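Local atomic coordinates of putative type VI secretion protein (Escherichia coli, PDB entry 3U66), a protein that is of unknown biochemical function, but as the cytoplasmic part of the inner-membrane protein TssL probably serves as a structural component of the type VI secretion apparatus. Residues W17-Q22 with Y65-L70; K33-R38 with R86-D91; A103-W108 with Q139-D144. All coordinates share one frame; numbering follows the deposited sequence.

In the fold
The three contacts sample the core and two parts of the surface of a helical domain. Interaction 1 pairs helix 7-24 with helix 57-76, its centre about 6 Å from the centre of the chain. Interaction 2, about 14 Å from interaction 1 centre to centre, sets helix 32-52 against the short helix 87-90; its segments alternate with those of interaction 1 along the chain, and M19 touches R38. Interaction 3 follows both in sequence, about 18 and 24 Å, centre to centre, from interactions 1 and 2, and ties the start of helix 103-115 to the loop after helix 122-133. Y65 and A69 pack on A103, so helix 57-76 connects interactions 1 and 3, consistent with the double helical bundle of TssL.

Interaction 1. Residues W17-Q22 with Y65-L70; sequences WLMVSQ and YAFCAL
The ring of F67 reaches across to helix 7-24 and meets W17, M19 and V20, making this a largely apolar contact between two helical segments. CD1 of W17 lies at the edge of the phenyl ring, 3.8 Å from F67 CD1, and the backbone N of W17 approaches the same ring near its plane, 3.7 Å from F67 CE1. The indole and phenyl planes are inclined at 49°. Farther round the phenyl edge comes the methyl of the selenomethionine at position 19, with M19 CE 4.1 Å from F67 CZ. V20 adds its CG1 to F67 and turns its other methyl to L70, V20 CG2 lying 3.8 Å from L70 CG; L70 CD2 in turn touches CD1 of W17. F67 gains its reach from a first torsion that sets CG opposite the backbone N (chi1 -174°). The segment axes run nearly parallel, at 21°, and come no closer than 11.1 Å, a gap filled by these side chains. F13 meets the F67 ring, W17 and L70 touch C127 and T131 of helix 122-133, and L134 lies beside W17, V20 and L70, placing the pair in the buried interior of the helical bundle.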
loop_
_atom_site.group_PDB
_atom_site.type_symbol
_atom_site.label_atom_id
_atom_site.label_comp_id
_atom_site.label_asym_id
_atom_site.label_seq_id
_atom_site.Cartn_x
_atom_site.Cartn_y
_atom_site.Cartn_z
ATOM N N TRP A 17 4.890 7.041 -5.033
ATOM C CA TRP A 17 5.379 5.678 -5.240
ATOM C C TRP A 17 6.900 5.623 -5.337
ATOM O O TRP A 17 7.509 4.724 -4.750
ATOM C CB TRP A 17 4.742 5.039 -6.475
ATOM C CG TRP A 17 3.322 4.583 -6.283
ATOM C CD1 TRP A 17 2.685 4.314 -5.101
ATOM C CD2 TRP A 17 2.370 4.302 -7.320
ATOM N NE1 TRP A 17 1.391 3.916 -5.339
ATOM C CE2 TRP A 17 1.176 3.878 -6.694
ATOM C CE3 TRP A 17 2.403 4.409 -8.724
ATOM C CZ2 TRP A 17 0.019 3.571 -7.418
ATOM C CZ3 TRP A 17 1.268 4.065 -9.443
ATOM C CH2 TRP A 17 0.089 3.659 -8.793
ATOM N N LEU A 18 7.516 6.608 -6.032
ATOM C CA LEU A 18 8.963 6.672 -6.152
ATOM C C LEU A 18 9.590 6.995 -4.792
ATOM O O LEU A 18 10.602 6.386 -4.437
ATOM C CB LEU A 18 9.387 7.662 -7.248
ATOM C CG LEU A 18 10.882 7.703 -7.632
ATOM C CD1 LEU A 18 11.364 6.373 -8.253
ATOM C CD2 LEU A 18 11.162 8.869 -8.577
HETATM N N MSE A 19 8.947 7.898 -4.010
HETATM C CA MSE A 19 9.366 8.288 -2.661
HETATM C C MSE A 19 9.368 7.094 -1.703
HETATM O O MSE A 19 10.351 6.923 -0.985
HETATM C CB MSE A 19 8.503 9.447 -2.135
HETATM C CG MSE A 19 8.858 9.936 -0.712
HETATM SE SE MSE A 19 7.404 10.928 0.219
HETATM C CE MSE A 19 5.882 9.877 -0.357
ATOM N N VAL A 20 8.300 6.258 -1.707
ATOM C CA VAL A 20 8.244 5.055 -0.856
ATOM C C VAL A 20 9.319 4.051 -1.268
ATOM O O VAL A 20 9.979 3.486 -0.394
ATOM C CB VAL A 20 6.844 4.402 -0.578
ATOM C CG1 VAL A 20 5.681 5.357 -0.819
ATOM C CG2 VAL A 20 6.641 3.083 -1.322
ATOM N N SER A 21 9.536 3.891 -2.598
ATOM C CA SER A 21 10.557 3.009 -3.169
ATOM C C SER A 21 11.961 3.431 -2.706
ATOM O O SER A 21 12.777 2.567 -2.381
ATOM C CB SER A 21 10.478 2.997 -4.691
ATOM O OG SER A 21 11.114 1.846 -5.220
ATOM N N GLN A 22 12.220 4.754 -2.627
ATOM C CA GLN A 22 13.495 5.290 -2.148
ATOM C C GLN A 22 13.672 5.069 -0.646
ATOM O O GLN A 22 14.767 4.701 -0.223
ATOM C CB GLN A 22 13.672 6.773 -2.521
ATOM C CG GLN A 22 14.017 7.018 -3.992
ATOM C CD GLN A 22 15.286 6.331 -4.428
ATOM O OE1 GLN A 22 15.259 5.250 -5.031
ATOM N NE2 GLN A 22 16.420 6.943 -4.129
ATOM N N TYR A 65 -6.096 5.354 0.682
ATOM C CA TYR A 65 -5.966 4.521 1.875
ATOM C C TYR A 65 -4.762 3.592 1.716
ATOM O O TYR A 65 -3.882 3.588 2.578
ATOM C CB TYR A 65 -7.249 3.703 2.120
ATOM C CG TYR A 65 -7.254 2.966 3.442
ATOM C CD1 TYR A 65 -6.799 1.656 3.535
ATOM C CD2 TYR A 65 -7.735 3.577 4.599
ATOM C CE1 TYR A 65 -6.780 0.981 4.752
ATOM C CE2 TYR A 65 -7.730 2.909 5.820
ATOM C CZ TYR A 65 -7.243 1.615 5.894
ATOM O OH TYR A 65 -7.218 0.949 7.091
ATOM N N ALA A 66 -4.714 2.847 0.583
ATOM C CA ALA A 66 -3.636 1.917 0.241
ATOM C C ALA A 66 -2.309 2.643 0.222
ATOM O O ALA A 66 -1.343 2.121 0.767
ATOM C CB ALA A 66 -3.902 1.263 -1.107
ATOM N N PHE A 67 -2.278 3.868 -0.330
ATOM C CA PHE A 67 -1.060 4.684 -0.357
ATOM C C PHE A 67 -0.599 5.113 1.034
ATOM O O PHE A 67 0.609 5.070 1.294
ATOM C CB PHE A 67 -1.203 5.905 -1.276
ATOM C CG PHE A 67 0.084 6.670 -1.424
ATOM C CD1 PHE A 67 1.054 6.257 -2.328
ATOM C CD2 PHE A 67 0.334 7.796 -0.652
ATOM C CE1 PHE A 67 2.250 6.955 -2.452
ATOM C CE2 PHE A 67 1.535 8.492 -0.774
ATOM C CZ PHE A 67 2.483 8.064 -1.672
ATOM N N CYS A 68 -1.544 5.572 1.902
ATOM C CA CYS A 68 -1.262 5.986 3.278
ATOM C C CYS A 68 -0.676 4.805 4.042
ATOM O O CYS A 68 0.375 4.938 4.657
ATOM C CB CYS A 68 -2.515 6.528 3.959
ATOM S SG CYS A 68 -2.896 8.253 3.557
ATOM N N ALA A 69 -1.326 3.634 3.934
ATOM C CA ALA A 69 -0.917 2.367 4.542
ATOM C C ALA A 69 0.451 1.909 4.026
ATOM O O ALA A 69 1.242 1.372 4.808
ATOM C CB ALA A 69 -1.961 1.302 4.262
ATOM N N LEU A 70 0.735 2.143 2.723
ATOM C CA LEU A 70 2.008 1.788 2.090
ATOM C C LEU A 70 3.144 2.669 2.641
ATOM O O LEU A 70 4.148 2.145 3.142
ATOM C CB LEU A 70 1.899 1.843 0.535
ATOM C CG LEU A 70 3.178 1.780 -0.327
ATOM C CD1 LEU A 70 3.933 0.461 -0.155
ATOM C CD2 LEU A 70 2.858 2.029 -1.782
#

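Interaction 2. Residues K33-R38 with R86-D91; sequences KALYRR and RTWQQD
Y36 and W88 form an edge-to-face aromatic pair in which the tyrosine supplies the edge and the indole the face. Their planes stand at 89°, and the centroids of the tyrosine ring and the five-membered indole ring are 4.8 Å apart. Y36 CD1 is the atom that rests over the centre of the indole, 3.5 Å from W88 CE2. The first torsion of Y36 places CG anti to the backbone N (chi1 -167°), which stands the ring edge-on over the indole. Apolar packing is extended by L35, its CD2 3.8 Å from W88 CZ2. A CH-pi contact comes from T87, whose CG2 sits over a face of the phenol 4.2 Å from the Y36 ring centroid, while T87 OG1 is hydrogen-bonded to W85 O. In the fold, these groups join the early part of helix 32-52 to the short, weakly bonded helix 87-90, which follows an unmodelled break in the chain; W88 also packs on L71, D72, V75 and L76 of helix 57-76. The polar contribution is weak: Y36 OH lies 2.7 Å from D91 O, but P92 O is a second acceptor within reach of its single proton.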
loop_
_atom_site.group_PDB
_atom_site.type_symbol
_atom_site.label_atom_id
_atom_site.label_comp_id
_atom_site.label_asym_id
_atom_site.label_seq_id
_atom_site.Cartn_x
_atom_site.Cartn_y
_atom_site.Cartn_z
ATOM N N LYS A 33 10.268 14.981 10.531
ATOM C CA LYS A 33 9.056 15.810 10.571
ATOM C C LYS A 33 8.869 16.529 9.235
ATOM O O LYS A 33 7.736 16.832 8.846
ATOM C CB LYS A 33 9.124 16.822 11.725
ATOM N N ALA A 34 9.991 16.786 8.531
ATOM C CA ALA A 34 10.025 17.421 7.213
ATOM C C ALA A 34 9.456 16.462 6.158
ATOM O O ALA A 34 8.785 16.907 5.221
ATOM C CB ALA A 34 11.453 17.806 6.862
ATOM N N LEU A 35 9.719 15.142 6.330
ATOM C CA LEU A 35 9.227 14.075 5.458
ATOM C C LEU A 35 7.716 13.880 5.626
ATOM O O LEU A 35 7.021 13.717 4.625
ATOM C CB LEU A 35 9.983 12.758 5.714
ATOM C CG LEU A 35 9.736 11.634 4.703
ATOM C CD1 LEU A 35 10.589 11.809 3.464
ATOM C CD2 LEU A 35 9.973 10.280 5.331
ATOM N N TYR A 36 7.214 13.915 6.878
ATOM C CA TYR A 36 5.791 13.789 7.207
ATOM C C TYR A 36 4.957 14.887 6.534
ATOM O O TYR A 36 3.836 14.623 6.095
ATOM C CB TYR A 36 5.585 13.829 8.734
ATOM C CG TYR A 36 4.208 13.389 9.183
ATOM C CD1 TYR A 36 3.929 12.048 9.436
ATOM C CD2 TYR A 36 3.187 14.314 9.385
ATOM C CE1 TYR A 36 2.667 11.637 9.863
ATOM C CE2 TYR A 36 1.917 13.916 9.804
ATOM C CZ TYR A 36 1.661 12.574 10.040
ATOM O OH TYR A 36 0.408 12.180 10.454
ATOM N N ARG A 37 5.516 16.089 6.449
ATOM C CA ARG A 37 4.887 17.253 5.866
ATOM C C ARG A 37 4.770 17.080 4.376
ATOM O O ARG A 37 3.708 17.328 3.835
ATOM C CB ARG A 37 5.729 18.488 6.169
ATOM C CG ARG A 37 5.631 18.979 7.595
ATOM C CD ARG A 37 6.286 20.327 7.674
ATOM N NE ARG A 37 5.321 21.417 7.816
ATOM C CZ ARG A 37 4.631 21.955 6.808
ATOM N NH1 ARG A 37 4.745 21.469 5.581
ATOM N NH2 ARG A 37 3.818 22.974 7.032
ATOM N N ARG A 38 5.855 16.661 3.704
ATOM C CA ARG A 38 5.908 16.380 2.268
ATOM C C ARG A 38 4.935 15.254 1.953
ATOM O O ARG A 38 4.160 15.387 1.009
ATOM C CB ARG A 38 7.333 16.006 1.845
ATOM C CG ARG A 38 7.713 16.503 0.452
ATOM C CD ARG A 38 7.805 15.390 -0.578
ATOM N NE ARG A 38 8.989 14.555 -0.371
ATOM C CZ ARG A 38 9.549 13.790 -1.303
ATOM N NH1 ARG A 38 9.044 13.752 -2.534
ATOM N NH2 ARG A 38 10.615 13.058 -1.017
ATOM N N ARG A 86 9.148 9.561 15.142
ATOM C CA ARG A 86 8.174 9.304 16.210
ATOM C C ARG A 86 6.954 10.243 16.125
ATOM O O ARG A 86 6.193 10.400 17.077
ATOM C CB ARG A 86 8.833 9.302 17.592
ATOM N N THR A 87 6.785 10.859 14.952
ATOM C CA THR A 87 5.675 11.740 14.581
ATOM C C THR A 87 4.607 10.830 13.965
ATOM O O THR A 87 3.429 10.915 14.327
ATOM C CB THR A 87 6.159 12.833 13.602
ATOM O OG1 THR A 87 7.230 13.558 14.205
ATOM C CG2 THR A 87 5.039 13.814 13.197
ATOM N N TRP A 88 5.068 9.903 13.080
ATOM C CA TRP A 88 4.266 8.846 12.450
ATOM C C TRP A 88 3.937 7.851 13.569
ATOM O O TRP A 88 2.766 7.530 13.786
ATOM C CB TRP A 88 5.035 8.106 11.328
ATOM C CG TRP A 88 5.731 8.970 10.332
ATOM C CD1 TRP A 88 6.790 9.796 10.567
ATOM C CD2 TRP A 88 5.526 8.979 8.928
ATOM N NE1 TRP A 88 7.208 10.374 9.403
ATOM C CE2 TRP A 88 6.460 9.881 8.375
ATOM C CE3 TRP A 88 4.631 8.325 8.076
ATOM C CZ2 TRP A 88 6.526 10.152 7.023
ATOM C CZ3 TRP A 88 4.702 8.602 6.728
ATOM C CH2 TRP A 88 5.634 9.519 6.220
ATOM N N GLN A 89 4.980 7.404 14.319
ATOM C CA GLN A 89 4.808 6.494 15.446
ATOM C C GLN A 89 3.676 7.040 16.332
ATOM O O GLN A 89 2.736 6.296 16.624
ATOM C CB GLN A 89 6.132 6.311 16.217
ATOM N N GLN A 90 3.728 8.354 16.679
ATOM C CA GLN A 90 2.701 9.033 17.469
ATOM C C GLN A 90 1.395 9.096 16.664
ATOM O O GLN A 90 0.400 8.517 17.097
ATOM C CB GLN A 90 3.163 10.444 17.890
ATOM N N ASP A 91 1.401 9.779 15.495
ATOM C CA ASP A 91 0.223 9.924 14.625
ATOM C C ASP A 91 0.564 9.665 13.146
ATOM O O ASP A 91 1.080 10.568 12.481
ATOM C CB ASP A 91 -0.441 11.308 14.797
ATOM C CG ASP A 91 -0.938 11.610 16.197
ATOM O OD1 ASP A 91 -1.589 10.724 16.806
ATOM O OD2 ASP A 91 -0.724 12.750 16.667
#

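Interaction 3. Residues A103-W108 with Q139-D144; sequences AGEELW and QYRSQD
The carbonyl oxygen of G104, in the first turn of helix 103-115, accepts a hydrogen bond from the backbone N of Q139. The bond is nearly straight, with Q139 N 2.8 Å from G104 O and an N-H...O angle of 171°, although the donor stands well above the carbonyl plane. Next to it, the CA-H of E105 points to the carbonyl of the glutamine, E105 CA lying 3.4 Å from Q139 O. A bend at chi2 (94°) brings the Q139 amide back over the glycine, with Q139 OE1 3.7 Å from G104 CA. One turn along the helix, W108 receives Y140 in an edge-to-face pair with planes at 87°: Y140 CD1 comes down over the indole face, 3.6 Å from W108 CG, and Y140 CB lies over the five-membered ring as a CH-pi donor. The indole NE1 is hydrogen-bonded to T137 O, which would help to fix the rotation of the ring, and V151 and R148 touch both aromatic side chains. Toward the surface, E105 CG meets R141 CG at 3.8 Å, but E105 OE1 remains 4.5 Å from R141 NH1, beyond a salt bridge. The start of the loop is thus held by one main-chain hydrogen bond and aromatic packing, with charge attraction probably contributing little.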
loop_
_atom_site.group_PDB
_atom_site.type_symbol
_atom_site.label_atom_id
_atom_site.label_comp_id
_atom_site.label_asym_id
_atom_site.label_seq_id
_atom_site.Cartn_x
_atom_site.Cartn_y
_atom_site.Cartn_z
ATOM N N ALA A 103 -4.430 -0.136 9.575
ATOM C CA ALA A 103 -4.404 -0.232 8.111
ATOM C C ALA A 103 -3.666 -1.471 7.630
ATOM O O ALA A 103 -4.008 -1.999 6.579
ATOM C CB ALA A 103 -3.811 1.022 7.495
ATOM N N GLY A 104 -2.719 -1.960 8.427
ATOM C CA GLY A 104 -1.968 -3.176 8.132
ATOM C C GLY A 104 -2.864 -4.394 8.042
ATOM O O GLY A 104 -2.599 -5.306 7.255
ATOM N N GLU A 105 -3.971 -4.380 8.805
ATOM C CA GLU A 105 -4.965 -5.448 8.863
ATOM C C GLU A 105 -6.145 -5.180 7.918
ATOM O O GLU A 105 -6.467 -6.044 7.090
ATOM C CB GLU A 105 -5.464 -5.622 10.312
ATOM C CG GLU A 105 -6.076 -6.979 10.614
ATOM C CD GLU A 105 -6.544 -7.163 12.043
ATOM O OE1 GLU A 105 -5.732 -6.951 12.971
ATOM O OE2 GLU A 105 -7.717 -7.559 12.236
ATOM N N GLU A 106 -6.800 -4.003 8.046
ATOM C CA GLU A 106 -7.987 -3.715 7.245
ATOM C C GLU A 106 -7.799 -3.420 5.758
ATOM O O GLU A 106 -8.787 -3.486 5.022
ATOM C CB GLU A 106 -9.029 -2.821 7.952
ATOM C CG GLU A 106 -8.550 -1.452 8.384
ATOM N N LEU A 107 -6.549 -3.174 5.287
ATOM C CA LEU A 107 -6.303 -2.992 3.848
ATOM C C LEU A 107 -6.421 -4.348 3.125
ATOM O O LEU A 107 -6.928 -4.402 2.009
ATOM C CB LEU A 107 -4.961 -2.297 3.552
ATOM C CG LEU A 107 -4.555 -2.106 2.077
ATOM C CD1 LEU A 107 -5.554 -1.217 1.311
ATOM C CD2 LEU A 107 -3.161 -1.545 1.978
ATOM N N TRP A 108 -5.989 -5.438 3.787
ATOM C CA TRP A 108 -6.122 -6.808 3.291
ATOM C C TRP A 108 -7.596 -7.183 3.213
ATOM O O TRP A 108 -8.013 -7.815 2.251
ATOM C CB TRP A 108 -5.355 -7.799 4.185
ATOM C CG TRP A 108 -3.903 -7.879 3.842
ATOM C CD1 TRP A 108 -2.859 -7.425 4.591
ATOM C CD2 TRP A 108 -3.336 -8.327 2.603
ATOM N NE1 TRP A 108 -1.674 -7.605 3.916
ATOM C CE2 TRP A 108 -1.941 -8.150 2.687
ATOM C CE3 TRP A 108 -3.880 -8.863 1.424
ATOM C CZ2 TRP A 108 -1.078 -8.476 1.638
ATOM C CZ3 TRP A 108 -3.019 -9.222 0.400
ATOM C CH2 TRP A 108 -1.636 -9.041 0.516
ATOM N N GLN A 139 -0.544 -6.902 8.200
ATOM C CA GLN A 139 -0.776 -7.995 9.136
ATOM C C GLN A 139 -2.045 -8.707 8.666
ATOM O O GLN A 139 -3.158 -8.328 9.036
ATOM C CB GLN A 139 -0.911 -7.509 10.591
ATOM C CG GLN A 139 0.289 -6.740 11.153
ATOM C CD GLN A 139 0.130 -5.241 11.001
ATOM O OE1 GLN A 139 -0.917 -4.656 11.318
ATOM N NE2 GLN A 139 1.181 -4.577 10.538
ATOM N N TYR A 140 -1.869 -9.694 7.779
ATOM C CA TYR A 140 -2.968 -10.477 7.223
ATOM C C TYR A 140 -3.493 -11.467 8.251
ATOM O O TYR A 140 -2.720 -12.166 8.922
ATOM C CB TYR A 140 -2.522 -11.207 5.946
ATOM C CG TYR A 140 -3.614 -12.006 5.255
ATOM C CD1 TYR A 140 -4.471 -11.403 4.341
ATOM C CD2 TYR A 140 -3.737 -13.377 5.463
ATOM C CE1 TYR A 140 -5.463 -12.137 3.685
ATOM C CE2 TYR A 140 -4.730 -14.119 4.819
ATOM C CZ TYR A 140 -5.589 -13.498 3.926
ATOM O OH TYR A 140 -6.566 -14.229 3.284
ATOM N N ARG A 141 -4.821 -11.486 8.382
ATOM C CA ARG A 141 -5.579 -12.363 9.270
ATOM C C ARG A 141 -6.789 -12.838 8.473
ATOM O O ARG A 141 -7.343 -12.065 7.683
ATOM C CB ARG A 141 -6.079 -11.626 10.538
ATOM C CG ARG A 141 -5.152 -10.579 11.151
ATOM C CD ARG A 141 -4.447 -11.076 12.391
ATOM N NE ARG A 141 -3.056 -11.443 12.112
ATOM C CZ ARG A 141 -1.999 -10.724 12.488
ATOM N NH1 ARG A 141 -2.156 -9.604 13.177
ATOM N NH2 ARG A 141 -0.775 -11.141 12.187
ATOM N N SER A 142 -7.203 -14.100 8.680
ATOM C CA SER A 142 -8.377 -14.690 8.028
ATOM C C SER A 142 -8.757 -15.976 8.737
ATOM O O SER A 142 -8.101 -17.009 8.531
ATOM C CB SER A 142 -8.134 -14.954 6.541
ATOM O OG SER A 142 -9.364 -15.205 5.879
ATOM N N GLN A 143 -9.808 -15.922 9.587
ATOM C CA GLN A 143 -10.275 -17.109 10.307
ATOM C C GLN A 143 -11.035 -18.051 9.357
ATOM O O GLN A 143 -12.241 -18.276 9.507
ATOM C CB GLN A 143 -11.049 -16.760 11.603
ATOM C CG GLN A 143 -10.171 -16.154 12.721
ATOM C CD GLN A 143 -9.176 -17.091 13.415
ATOM O OE1 GLN A 143 -8.779 -16.853 14.562
ATOM N NE2 GLN A 143 -8.697 -18.144 12.750
ATOM N N ASP A 144 -10.296 -18.546 8.332
ATOM C CA ASP A 144 -10.731 -19.448 7.267
ATOM C C ASP A 144 -9.539 -19.995 6.436
ATOM O O ASP A 144 -8.377 -19.665 6.701
ATOM C CB ASP A 144 -11.874 -18.818 6.406
ATOM C CG ASP A 144 -11.536 -18.197 5.055
ATOM O OD1 ASP A 144 -12.432 -18.147 4.189
ATOM O OD2 ASP A 144 -10.394 -17.732 4.880
#